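SYE1 (Shewanella oneidensis, PDB 4AWS) binds FMN and probably uses reduced nicotinamide to reduce carbon-carbon double bonds. Local coordinates at residues L237-G242 against W274-D279; A182-L187 against R233-T238; I269-W274 against L296-R301. The protein carries 1 engineered substitution. One frame throughout, in Å; residues are numbered along the deposited sequence. Where two conformers were deposited one is given.

Interaction 1 (L237-G242 against W274-D279); sequences LTTLNG and WDDAPD. With FMN (flavin mononucleotide), chain B.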
# COMPACT_ATOMS: atom_id res chain seq x y z
N LEU A 237 -7.84 -1.45 12.28
CA LEU A 237 -9.10 -0.94 12.79
C LEU A 237 -10.02 -0.32 11.75
O LEU A 237 -11.21 -0.17 12.01
CB LEU A 237 -8.87 0.08 13.92
CG LEU A 237 -8.15 -0.49 15.13
CD1 LEU A 237 -7.95 0.63 16.15
CD2 LEU A 237 -8.89 -1.62 15.80
N THR A 238 -9.53 0.10 10.61
CA THR A 238 -10.40 0.61 9.56
C THR A 238 -11.15 -0.59 8.95
O THR A 238 -10.71 -1.72 9.00
CB THR A 238 -9.64 1.41 8.51
OG1 THR A 238 -8.61 0.56 7.98
CG2 THR A 238 -9.01 2.66 9.11
N THR A 239 -12.31 -0.24 8.40
CA THR A 239 -13.25 -1.23 7.89
C THR A 239 -13.94 -0.75 6.63
O THR A 239 -14.87 -1.43 6.13
CB THR A 239 -14.33 -1.57 8.94
OG1 THR A 239 -15.07 -0.35 9.22
CG2 THR A 239 -13.75 -2.12 10.24
N LEU A 240 -13.50 0.33 6.01
CA LEU A 240 -14.19 0.96 4.92
C LEU A 240 -14.43 0.06 3.74
O LEU A 240 -15.51 0.08 3.14
CB LEU A 240 -13.39 2.20 4.50
CG LEU A 240 -14.03 3.07 3.42
CD1 LEU A 240 -15.32 3.68 3.91
CD2 LEU A 240 -13.07 4.13 3.00
N ASN A 241 -13.46 -0.74 3.36
CA ASN A 241 -13.61 -1.67 2.22
C ASN A 241 -14.18 -3.00 2.57
O ASN A 241 -14.20 -3.89 1.73
CB ASN A 241 -12.28 -1.75 1.45
CG ASN A 241 -11.87 -0.46 0.80
OD1 ASN A 241 -10.66 -0.32 0.42
ND2 ASN A 241 -12.74 0.49 0.57
N GLY A 242 -14.73 -3.13 3.76
CA GLY A 242 -15.59 -4.23 4.08
C GLY A 242 -15.02 -5.33 4.91
O GLY A 242 -15.76 -6.32 5.14
N TRP A 274 -9.51 7.19 3.96
CA TRP A 274 -10.48 8.23 3.53
C TRP A 274 -10.99 8.96 4.76
O TRP A 274 -10.22 9.66 5.43
CB TRP A 274 -11.53 7.67 2.57
CG TRP A 274 -10.85 7.19 1.33
CD1 TRP A 274 -10.47 5.93 1.03
CD2 TRP A 274 -10.43 7.97 0.20
NE1 TRP A 274 -9.84 5.85 -0.18
CE2 TRP A 274 -9.82 7.12 -0.71
CE3 TRP A 274 -10.50 9.32 -0.09
CZ2 TRP A 274 -9.30 7.53 -1.91
CZ3 TRP A 274 -9.99 9.76 -1.31
CH2 TRP A 274 -9.40 8.84 -2.19
N ASP A 275 -12.27 8.81 5.09
CA ASP A 275 -12.76 9.45 6.32
C ASP A 275 -13.10 8.40 7.38
O ASP A 275 -13.74 8.74 8.40
CB ASP A 275 -13.95 10.35 6.09
CG ASP A 275 -13.67 11.69 5.45
OD1 ASP A 275 -12.66 12.37 5.68
OD2 ASP A 275 -14.58 12.08 4.68
N ASP A 276 -12.64 7.19 7.24
CA ASP A 276 -12.72 6.13 8.25
C ASP A 276 -11.50 6.29 9.17
O ASP A 276 -10.42 5.86 8.83
CB ASP A 276 -12.77 4.80 7.61
CG ASP A 276 -12.91 3.60 8.52
OD1 ASP A 276 -13.11 3.79 9.78
OD2 ASP A 276 -12.82 2.45 8.04
N ALA A 277 -11.73 6.94 10.30
CA ALA A 277 -10.66 7.34 11.22
C ALA A 277 -11.00 6.83 12.63
O ALA A 277 -11.34 7.63 13.51
CB ALA A 277 -10.47 8.85 11.20
N PRO A 278 -10.92 5.54 12.84
CA PRO A 278 -11.33 4.98 14.11
C PRO A 278 -10.34 5.36 15.21
O PRO A 278 -9.16 5.52 14.96
CB PRO A 278 -11.33 3.47 13.85
CG PRO A 278 -10.36 3.27 12.74
CD PRO A 278 -10.46 4.51 11.88
N ASP A 279 -10.83 5.39 16.44
CA ASP A 279 -9.97 5.57 17.62
C ASP A 279 -8.94 4.48 17.64
O ASP A 279 -9.31 3.28 17.63
CB ASP A 279 -10.88 5.50 18.87
CG ASP A 279 -10.09 5.51 20.15
OD1 ASP A 279 -9.15 6.32 20.22
OD2 ASP A 279 -10.39 4.72 21.08
N1 FMN B . -3.24 3.00 0.29
C2 FMN B . -2.63 1.88 -0.15
O2 FMN B . -2.12 1.04 0.65
N3 FMN B . -2.48 1.66 -1.50
C4 FMN B . -2.93 2.52 -2.48
O4 FMN B . -2.68 2.28 -3.67
C4A FMN B . -3.67 3.63 -2.00
N5 FMN B . -4.19 4.52 -2.92
C5A FMN B . -4.71 5.70 -2.43
C6 FMN B . -5.12 6.68 -3.30
C7 FMN B . -5.57 7.94 -2.89
C7M FMN B . -5.87 9.00 -3.92
C8 FMN B . -5.64 8.20 -1.53
C8M FMN B . -6.05 9.52 -1.04
C9 FMN B . -5.23 7.22 -0.61
C9A FMN B . -4.78 5.96 -1.04
N10 FMN B . -4.29 5.00 -0.14
C10 FMN B . -3.72 3.84 -0.60
C1' FMN B . -4.24 5.33 1.31
C2' FMN B . -3.07 6.22 1.65
O2' FMN B . -1.82 5.54 1.52
C3' FMN B . -3.14 6.73 3.09
O3' FMN B . -2.99 5.65 4.02
C4' FMN B . -4.39 7.50 3.46
O4' FMN B . -4.73 8.46 2.42
C5' FMN B . -4.33 8.15 4.82
O5' FMN B . -3.27 9.12 4.89
P FMN B . -3.62 10.71 4.72
O1P FMN B . -4.04 10.91 3.29
O2P FMN B . -4.76 11.03 5.70
O3P FMN B . -2.30 11.39 5.06
O HOH W 1 -13.63 1.45 11.02
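Asp276 turns its carboxylate into the backbone of the 237-242 loop, where OD2 accepts a hydrogen bond from the amide of Thr239, Thr239 N lying 2.8 Å from Asp276 OD2. The bond is nearly straight at 172°, and the oxygen receives it through its syn lone pair, on the side of OD1. CG stands anti to the backbone N (chi1 -177°), which swings the carboxylate towards the Thr239 amide. Leu240 N lies 3.0 Å from the same Asp276 OD2, near the start of a type I beta turn that is closed by Gly242 N bonding to Thr239 O. OD1 has a different task: a water 2.7 Å from Asp276 OD1 donates to it and to Leu237 O while accepting from Thr239 OG1. The Thr239 amide and the water would probably help stabilise the negative charge. This is a worked case of how the loops beyond successive strands of a TIM barrel, here 230-234 and 266-270, are tied together beside the cofactor. Leu240 packs its CB against that carboxylate and sends CD2 on to the indole, Leu240 CD2 to Trp274 CD1 being 3.7 Å in an oblique approach. At the other end of the ring Trp274 CH2 lies 3.6 Å from FMN C8M, the flavin methyl resting over an indole face. The carbonyl of Trp274 is held by Arg323, itself an FMN ligand. Leu237 finishes the contact with apolar packing, its CB 3.7 Å from Pro278 CG. The proline ring also meets the next residue along, Thr238 CG2 standing 3.6 Å from Pro278 CD, while Leu237 CD1 reaches on to Asp279 O at 3.3 Å.

Interaction 2 (A182-L187 against R233-T238); sequences AANGYL and RLAPLT. With FMN (flavin mononucleotide), chain B.
The guanidinium of Arg233 has the pyrimidine end of the flavin at its edge, with FMN N1 in its plane and FMN O2 near it, while the amide of Asn184 approaches obliquely through ND2. In the type I' turn from Ala183 to Tyr186, the carbonyl O of Asn184 lies over one face of the Tyr186 ring, offset toward its rim. Asn184 ND2 is also 3.7 Å from FMN N1. Arg233 NH1 donates to FMN O2 at 2.8 Å and also to the ribityl hydroxyl O2'; Arg233 NH2 takes the next hydroxyl, FMN O3', at 2.8 Å. CG anti to the backbone N (chi1 -157°) and an extended chain as far as NE carry the charge from the strand to the cofactor, where it probably stabilises negative charge on the reduced flavin, as in relatives. Such ligands at strand ends illustrate the TIM-barrel rule that binding groups gather at the C-terminal rim; here strands 177-181 and 230-234 lie side by side. Just past the first strand, Ala182 N donates to Arg233 O at 3.0 Å, a bent bond of 131°. Apolar packing adds Ala183 CB, 3.8 Å from Ala235 CB, and Ala182 CB against Leu234 CD2. A water bridges Ala182 O and Ala235 N. Asn184 OD1 lies 3.5 Å from Ala235 CB and accepts from a second water, which in turn takes the hydroxyl hydrogen of Thr238.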
# COMPACT_ATOMS: atom_id res chain seq x y z
N ALA A 182 -1.31 -5.70 2.68
CA ALA A 182 -2.13 -6.60 3.45
C ALA A 182 -3.18 -5.83 4.26
O ALA A 182 -3.69 -6.34 5.25
CB ALA A 182 -1.28 -7.50 4.33
N ALA A 183 -3.55 -4.68 3.76
CA ALA A 183 -4.40 -3.71 4.42
C ALA A 183 -5.63 -3.40 3.57
O ALA A 183 -5.88 -4.01 2.53
CB ALA A 183 -3.57 -2.44 4.74
N ASN A 184 -6.42 -2.45 4.06
CA ASN A 184 -7.51 -1.75 3.43
C ASN A 184 -8.49 -2.68 2.70
O ASN A 184 -9.06 -2.34 1.68
CB ASN A 184 -7.02 -0.60 2.57
CG ASN A 184 -6.21 0.37 3.37
OD1 ASN A 184 -6.25 0.37 4.61
ND2 ASN A 184 -5.45 1.25 2.71
N GLY A 185 -8.78 -3.79 3.29
CA GLY A 185 -9.80 -4.69 2.85
C GLY A 185 -9.46 -5.54 1.65
O GLY A 185 -10.37 -6.20 1.10
N TYR A 186 -8.20 -5.59 1.23
CA TYR A 186 -7.80 -6.34 0.01
C TYR A 186 -7.56 -7.80 0.35
O TYR A 186 -7.96 -8.30 1.40
CB TYR A 186 -6.69 -5.56 -0.71
CG TYR A 186 -7.21 -4.21 -1.14
CD1 TYR A 186 -8.25 -4.10 -2.07
CD2 TYR A 186 -6.66 -3.03 -0.66
CE1 TYR A 186 -8.73 -2.87 -2.48
CE2 TYR A 186 -7.13 -1.80 -1.06
CZ TYR A 186 -8.17 -1.71 -1.96
OH TYR A 186 -8.61 -0.48 -2.34
N LEU A 187 -6.97 -8.57 -0.59
CA LEU A 187 -7.04 -10.01 -0.51
C LEU A 187 -6.52 -10.57 0.81
O LEU A 187 -7.18 -11.39 1.47
CB LEU A 187 -6.29 -10.70 -1.67
CG LEU A 187 -6.38 -12.21 -1.65
CD1 LEU A 187 -7.80 -12.73 -1.82
CD2 LEU A 187 -5.44 -12.78 -2.71
N ARG A 233 2.08 -3.71 4.91
CA ARG A 233 1.06 -2.76 5.35
C ARG A 233 -0.15 -3.52 5.91
O ARG A 233 -0.65 -4.45 5.29
CB ARG A 233 0.61 -1.84 4.20
CG ARG A 233 0.02 -0.55 4.73
CD ARG A 233 -0.26 0.48 3.65
NE ARG A 233 -0.29 1.80 4.28
CZ ARG A 233 -0.88 2.89 3.78
NH1 ARG A 233 -1.69 2.84 2.77
NH2 ARG A 233 -0.70 4.05 4.41
N LEU A 234 -0.60 -3.07 7.10
CA LEU A 234 -1.78 -3.59 7.78
C LEU A 234 -2.73 -2.48 8.13
O LEU A 234 -2.31 -1.34 8.32
CB LEU A 234 -1.39 -4.35 9.07
CG LEU A 234 -0.47 -5.56 8.91
CD1 LEU A 234 -0.13 -6.14 10.30
CD2 LEU A 234 -1.11 -6.65 8.03
N ALA A 235 -4.01 -2.81 8.31
CA ALA A 235 -5.07 -1.88 8.71
C ALA A 235 -5.89 -2.52 9.82
O ALA A 235 -6.92 -3.15 9.59
CB ALA A 235 -5.97 -1.54 7.54
N PRO A 236 -5.41 -2.41 11.08
CA PRO A 236 -6.11 -3.17 12.16
C PRO A 236 -7.53 -2.75 12.40
O PRO A 236 -8.35 -3.61 12.76
CB PRO A 236 -5.21 -2.86 13.38
CG PRO A 236 -3.86 -2.60 12.82
CD PRO A 236 -4.14 -1.83 11.51
N LEU A 237 -7.84 -1.45 12.28
CA LEU A 237 -9.10 -0.94 12.79
C LEU A 237 -10.02 -0.32 11.75
O LEU A 237 -11.21 -0.17 12.01
CB LEU A 237 -8.87 0.08 13.92
CG LEU A 237 -8.15 -0.49 15.13
CD1 LEU A 237 -7.95 0.63 16.15
CD2 LEU A 237 -8.89 -1.62 15.80
N THR A 238 -9.53 0.10 10.61
CA THR A 238 -10.40 0.61 9.56
C THR A 238 -11.15 -0.59 8.95
O THR A 238 -10.71 -1.72 9.00
CB THR A 238 -9.64 1.41 8.51
OG1 THR A 238 -8.61 0.56 7.98
CG2 THR A 238 -9.01 2.66 9.11
N1 FMN B . -3.24 3.00 0.29
C2 FMN B . -2.63 1.88 -0.15
O2 FMN B . -2.12 1.04 0.65
N3 FMN B . -2.48 1.66 -1.50
C4 FMN B . -2.93 2.52 -2.48
O4 FMN B . -2.68 2.28 -3.67
C4A FMN B . -3.67 3.63 -2.00
N5 FMN B . -4.19 4.52 -2.92
C5A FMN B . -4.71 5.70 -2.43
C6 FMN B . -5.12 6.68 -3.30
C7 FMN B . -5.57 7.94 -2.89
C7M FMN B . -5.87 9.00 -3.92
C8 FMN B . -5.64 8.20 -1.53
C8M FMN B . -6.05 9.52 -1.04
C9 FMN B . -5.23 7.22 -0.61
C9A FMN B . -4.78 5.96 -1.04
N10 FMN B . -4.29 5.00 -0.14
C10 FMN B . -3.72 3.84 -0.60
C1' FMN B . -4.24 5.33 1.31
C2' FMN B . -3.07 6.22 1.65
O2' FMN B . -1.82 5.54 1.52
C3' FMN B . -3.14 6.73 3.09
O3' FMN B . -2.99 5.65 4.02
C4' FMN B . -4.39 7.50 3.46
O4' FMN B . -4.73 8.46 2.42
C5' FMN B . -4.33 8.15 4.82
O5' FMN B . -3.27 9.12 4.89
P FMN B . -3.62 10.71 4.72
O1P FMN B . -4.04 10.91 3.29
O2P FMN B . -4.76 11.03 5.70
O3P FMN B . -2.30 11.39 5.06
O HOH W 2 -4.86 -5.44 7.61
O HOH W 3 -6.76 1.97 6.75

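Interaction 3 (I269-W274 against L296-R301); sequences IAEVDW and LIYAGR. With FMN (flavin mononucleotide), chain B; SO4 (sulfate ion), chain C.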
# COMPACT_ATOMS: atom_id res chain seq x y z
N ILE A 269 1.33 0.88 9.25
CA ILE A 269 -0.04 0.86 9.73
C ILE A 269 -0.81 1.98 9.02
O ILE A 269 -0.50 3.17 9.15
CB ILE A 269 -0.10 1.03 11.25
CG1 ILE A 269 0.73 -0.03 11.96
CG2 ILE A 269 -1.55 1.07 11.72
CD1 ILE A 269 0.32 -1.46 11.74
N ALA A 270 -1.87 1.58 8.32
CA ALA A 270 -2.81 2.49 7.67
C ALA A 270 -3.89 2.81 8.69
O ALA A 270 -4.84 2.05 8.91
CB ALA A 270 -3.37 1.86 6.42
N GLU A 271 -3.71 3.93 9.39
CA GLU A 271 -4.49 4.32 10.54
C GLU A 271 -5.83 4.95 10.18
O GLU A 271 -6.77 4.96 11.00
CB GLU A 271 -3.62 5.21 11.44
CG GLU A 271 -4.18 5.68 12.72
CD GLU A 271 -3.17 6.39 13.60
OE1 GLU A 271 -1.98 6.50 13.19
OE2 GLU A 271 -3.61 6.87 14.68
N VAL A 272 -5.90 5.56 9.01
CA VAL A 272 -7.10 6.18 8.45
C VAL A 272 -7.23 5.71 7.02
O VAL A 272 -6.20 5.62 6.32
CB VAL A 272 -7.03 7.72 8.48
CG1 VAL A 272 -8.25 8.36 7.80
CG2 VAL A 272 -6.85 8.23 9.91
N ASP A 273 -8.46 5.48 6.58
CA ASP A 273 -8.72 5.22 5.15
C ASP A 273 -9.83 6.19 4.74
O ASP A 273 -10.95 6.05 5.25
CB ASP A 273 -9.05 3.76 4.86
CG ASP A 273 -8.76 3.41 3.39
OD1 ASP A 273 -7.73 3.96 2.77
OD2 ASP A 273 -9.41 2.51 2.90
N TRP A 274 -9.51 7.19 3.96
CA TRP A 274 -10.48 8.23 3.53
C TRP A 274 -10.99 8.96 4.76
O TRP A 274 -10.22 9.66 5.43
CB TRP A 274 -11.53 7.67 2.57
CG TRP A 274 -10.85 7.19 1.33
CD1 TRP A 274 -10.47 5.93 1.03
CD2 TRP A 274 -10.43 7.97 0.20
NE1 TRP A 274 -9.84 5.85 -0.18
CE2 TRP A 274 -9.82 7.12 -0.71
CE3 TRP A 274 -10.50 9.32 -0.09
CZ2 TRP A 274 -9.30 7.53 -1.91
CZ3 TRP A 274 -9.99 9.76 -1.31
CH2 TRP A 274 -9.40 8.84 -2.19
N LEU A 296 8.72 1.21 12.22
CA LEU A 296 7.27 1.30 12.29
C LEU A 296 6.81 2.60 11.66
O LEU A 296 7.25 3.70 12.07
CB LEU A 296 6.94 1.09 13.78
CG LEU A 296 5.49 0.94 14.15
CD1 LEU A 296 4.75 -0.11 13.35
CD2 LEU A 296 5.39 0.61 15.65
N ILE A 297 5.94 2.49 10.68
CA ILE A 297 5.40 3.60 9.89
C ILE A 297 3.93 3.71 10.16
O ILE A 297 3.24 2.69 10.09
CB ILE A 297 5.69 3.42 8.40
CG1 ILE A 297 7.13 3.02 8.12
CG2 ILE A 297 5.25 4.66 7.64
CD1 ILE A 297 7.44 2.80 6.64
N TYR A 298 3.42 4.92 10.40
CA TYR A 298 1.99 5.16 10.45
C TYR A 298 1.60 6.20 9.40
O TYR A 298 2.37 7.15 9.19
CB TYR A 298 1.52 5.69 11.81
CG TYR A 298 1.45 4.62 12.89
CD1 TYR A 298 2.57 4.12 13.52
CD2 TYR A 298 0.22 4.13 13.29
CE1 TYR A 298 2.45 3.17 14.52
CE2 TYR A 298 0.10 3.16 14.27
CZ TYR A 298 1.22 2.69 14.88
OH TYR A 298 1.05 1.77 15.89
N ALA A 299 0.40 6.06 8.84
CA ALA A 299 -0.17 7.11 7.99
C ALA A 299 -1.65 7.23 8.30
O ALA A 299 -2.31 6.24 8.58
CB ALA A 299 -0.02 6.76 6.50
N GLY A 300 -2.15 8.46 8.20
CA GLY A 300 -3.57 8.74 8.32
C GLY A 300 -3.80 10.00 9.13
O GLY A 300 -3.68 10.00 10.34
N ARG A 301 -4.13 11.07 8.41
CA ARG A 301 -4.48 12.36 8.98
C ARG A 301 -3.39 12.93 9.88
O ARG A 301 -3.66 13.70 10.80
CB ARG A 301 -5.84 12.40 9.67
CG ARG A 301 -7.01 12.09 8.76
CD ARG A 301 -7.19 13.10 7.67
NE ARG A 301 -8.53 13.02 7.09
CZ ARG A 301 -8.84 13.60 5.90
NH1 ARG A 301 -7.97 14.24 5.22
NH2 ARG A 301 -10.10 13.44 5.52
N1 FMN B . -3.24 3.00 0.29
C2 FMN B . -2.63 1.88 -0.15
O2 FMN B . -2.12 1.04 0.65
N3 FMN B . -2.48 1.66 -1.50
C4 FMN B . -2.93 2.52 -2.48
O4 FMN B . -2.68 2.28 -3.67
C4A FMN B . -3.67 3.63 -2.00
N5 FMN B . -4.19 4.52 -2.92
C5A FMN B . -4.71 5.70 -2.43
C6 FMN B . -5.12 6.68 -3.30
C7 FMN B . -5.57 7.94 -2.89
C7M FMN B . -5.87 9.00 -3.92
C8 FMN B . -5.64 8.20 -1.53
C8M FMN B . -6.05 9.52 -1.04
C9 FMN B . -5.23 7.22 -0.61
C9A FMN B . -4.78 5.96 -1.04
N10 FMN B . -4.29 5.00 -0.14
C10 FMN B . -3.72 3.84 -0.60
C1' FMN B . -4.24 5.33 1.31
C2' FMN B . -3.07 6.22 1.65
O2' FMN B . -1.82 5.54 1.52
C3' FMN B . -3.14 6.73 3.09
O3' FMN B . -2.99 5.65 4.02
C4' FMN B . -4.39 7.50 3.46
O4' FMN B . -4.73 8.46 2.42
C5' FMN B . -4.33 8.15 4.82
O5' FMN B . -3.27 9.12 4.89
P FMN B . -3.62 10.71 4.72
O1P FMN B . -4.04 10.91 3.29
O2P FMN B . -4.76 11.03 5.70
O3P FMN B . -2.30 11.39 5.06
S SO4 C . -10.18 14.86 2.01
O1 SO4 C . -10.20 13.45 1.33
O2 SO4 C . -10.94 14.77 3.21
O3 SO4 C . -8.73 15.08 2.55
O4 SO4 C . -10.34 15.95 1.09
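Tyr298 lies alongside Ile269, the two side chains pointing the same way on one face of the sheet. Its CG lies anti to the carbonyl carbon (chi1 -76°), which lays the ring along Ile269. From its CB the tyrosine first passes the carboxylate of Glu271; Tyr298 CD2 is 3.2 Å from Glu271 OE1, with the carboxylate and ring planes 71° apart. Farther out, CD2 and CE2 carry Ile269 CB over the ring face, a CH-pi contact with Ile269 CB 4.0 Å from the Tyr298 ring centroid. CE2 also meets Ile269 CG2, and Tyr298 CZ reaches Ile269 CG1 at 4.0 Å. Replacing Tyr298 by an alanine would probably leave the flank of Ile269 without its aromatic cover and open a gap beside Glu271. That acid is anchored by Tyr302 at OE1 and by a salt bridge from Lys285 at OE2. Between the backbones, Ile269 N bonds to Ile297 O at 2.8 Å, Ala299 N to Ile269 O, and Glu271 N to Ala299 O. Beyond the strands, Val272 CB rests 3.6 Å from Gly300 CA, where there is no room for a side chain. In the conformer given, the Arg301 guanidinium binds, edge-on, a sulfate probably from the crystallisation liquor. Arg301 N donates to FMN O2P at 2.8 Å; with the Gly322 and Arg323 amides after strand 318-320 also bonded to FMN, this is consistent with the phosphate-binding end typical of FMN-binding TIM barrels.

Overall arrangement
All three contacts lie near the C-terminal rim of one closed parallel barrel, and each touches FMN, yet their chemistry follows depth. Interactions 2 and 3 are buried and use strand ends; strands 230-234 and 266-270 are neighbours, so the two meet where Leu234 O probably accepts from Ala270 N. Interaction 3 is regular parallel pairing, whereas interaction 2 relies on small side chains, bridging waters and an arginine that binds the cofactor. Interaction 1, nearer the surface, joins loops by a carboxylate, water and small apolar patches. It continues both others: Leu237 and Thr238 are shared with interaction 2, Trp274 with interaction 3, to which Asp275 adds, in the conformers given, a salt bridge with Arg301.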